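Local coordinates for branched-chain alpha-ketoacid decarboxylase (Lactococcus lactis, PDB 2VBF), which probably decarboxylates branched-chain and aromatic alpha-keto acids to aldehydes, using thiamine diphosphate and a magnesium ion, at residues 553-556 with 557-560. Sequence-based numbering, arbitrary orientation.
Sequences DAPK and LLKK
Pro-555, at the N-cap position of helix 556-568, meets Leu-558 one turn on through both ring and carbonyl. CG of the proline lies 3.9 Å from CB of Leu-558, the two side chains crossing at a slant. Pro-555 O accepts two backbone bonds: Lys-559 N donates at 3.0 Å with an N-H...O angle of 160°, and Leu-558 N donates a weak one. A weak bond from Lys-560 N to Lys-556 O (3.3 Å) continues the turn.

With CG anti to the backbone N (chi1 177°), and chi2 near 52° setting the branch, Leu-558 CD2 lies 4.2 Å from Ala-554 CB. Lys-559 CG approaches the same methyl from a different direction, 4.0 Å from Ala-554 CB, and also lies 3.6 Å from Ala-554 O. Bends at chi3 and chi4 curl the lysine chain back until Lys-559 NZ reaches a water at 2.5 Å. That water also accepts a weak bond from Ala-554 N, so it bridges the lysine to the loop.

Around this turn, the Pro-555 ring rests on Trp-383 and Thr-402, while Leu-558 packs against Thr-402, Phe-405 and Val-484. Lys-556 forms a salt bridge with Asp-380, and Asp-553 OD2 accepts a bond from the backbone of Gln-379, tying the loop to the start of helix 379-389.

The chemistry is thus divided: polar bonds start the C-terminal helix, while its apolar side packs beside Thr-402 and Val-484, residues that bind thiamine diphosphate, with the side chain of Leu-558 about 5 Å from the bound thiamine diphosphate.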
loop_
_atom_site.group_PDB
_atom_site.type_symbol
_atom_site.label_atom_id
_atom_site.label_comp_id
_atom_site.label_asym_id
_atom_site.label_seq_id
_atom_site.Cartn_x
_atom_site.Cartn_y
_atom_site.Cartn_z
ATOM N N ASP A 553 -12.271 -25.966 -7.678
ATOM C CA ASP A 553 -13.621 -25.568 -8.072
ATOM C C ASP A 553 -13.660 -24.097 -8.494
ATOM O O ASP A 553 -13.258 -23.214 -7.743
ATOM C CB ASP A 553 -14.568 -25.817 -6.903
ATOM C CG ASP A 553 -16.037 -25.639 -7.260
ATOM O OD1 ASP A 553 -16.393 -25.554 -8.452
ATOM O OD2 ASP A 553 -16.836 -25.578 -6.303
ATOM N N ALA A 554 -14.139 -23.854 -9.703
ATOM C CA ALA A 554 -14.313 -22.495 -10.219
ATOM C C ALA A 554 -15.673 -22.384 -10.912
ATOM O O ALA A 554 -16.114 -23.343 -11.546
ATOM C CB ALA A 554 -13.211 -22.171 -11.193
ATOM N N PRO A 555 -16.332 -21.220 -10.804
ATOM C CA PRO A 555 -17.614 -21.039 -11.479
ATOM C C PRO A 555 -17.443 -21.141 -12.991
ATOM O O PRO A 555 -16.375 -20.826 -13.514
ATOM C CB PRO A 555 -18.043 -19.629 -11.061
ATOM C CG PRO A 555 -16.788 -18.944 -10.723
ATOM C CD PRO A 555 -15.908 -19.991 -10.110
ATOM N N LYS A 556 -18.484 -21.603 -13.681
ATOM C CA LYS A 556 -18.409 -21.826 -15.130
ATOM C C LYS A 556 -17.787 -20.662 -15.897
ATOM O O LYS A 556 -16.959 -20.879 -16.779
ATOM C CB LYS A 556 -19.799 -22.153 -15.696
ATOM C CG LYS A 556 -20.265 -23.550 -15.330
ATOM C CD LYS A 556 -21.610 -23.914 -15.945
ATOM C CE LYS A 556 -21.956 -25.386 -15.683
ATOM N NZ LYS A 556 -22.362 -25.648 -14.269
ATOM N N LEU A 557 -18.157 -19.432 -15.555
ATOM C CA LEU A 557 -17.626 -18.266 -16.276
ATOM C C LEU A 557 -16.100 -18.196 -16.152
ATOM O O LEU A 557 -15.416 -17.894 -17.133
ATOM C CB LEU A 557 -18.262 -16.951 -15.792
ATOM C CG LEU A 557 -17.845 -15.670 -16.540
ATOM C CD1 LEU A 557 -18.093 -15.820 -18.036
ATOM C CD2 LEU A 557 -18.578 -14.441 -16.004
ATOM N N LEU A 558 -15.575 -18.481 -14.959
ATOM C CA LEU A 558 -14.131 -18.390 -14.712
ATOM C C LEU A 558 -13.377 -19.549 -15.357
ATOM O O LEU A 558 -12.239 -19.387 -15.799
ATOM C CB LEU A 558 -13.818 -18.323 -13.209
ATOM C CG LEU A 558 -12.341 -18.293 -12.796
ATOM C CD1 LEU A 558 -11.584 -17.199 -13.550
ATOM C CD2 LEU A 558 -12.212 -18.093 -11.300
ATOM N N LYS A 559 -14.003 -20.718 -15.418
ATOM C CA LYS A 559 -13.390 -21.845 -16.113
ATOM C C LYS A 559 -13.062 -21.450 -17.550
ATOM O O LYS A 559 -12.022 -21.834 -18.081
ATOM C CB LYS A 559 -14.304 -23.074 -16.084
ATOM C CG LYS A 559 -14.410 -23.713 -14.706
ATOM C CD LYS A 559 -15.149 -25.040 -14.747
ATOM C CE LYS A 559 -14.309 -26.169 -15.358
ATOM N NZ LYS A 559 -13.017 -26.388 -14.639
ATOM N N LYS A 560 -13.938 -20.656 -18.164
ATOM C CA LYS A 560 -13.734 -20.195 -19.537
ATOM C C LYS A 560 -12.764 -19.020 -19.595
ATOM O O LYS A 560 -11.851 -18.996 -20.412
ATOM C CB LYS A 560 -15.069 -19.812 -20.169
ATOM C CG LYS A 560 -16.074 -20.961 -20.224
ATOM C CD LYS A 560 -17.411 -20.504 -20.770
ATOM C CE LYS A 560 -18.422 -21.646 -20.808
ATOM N NZ LYS A 560 -17.979 -22.750 -21.726
HETATM O O HOH W 1 -12.895 -25.674 -12.246
#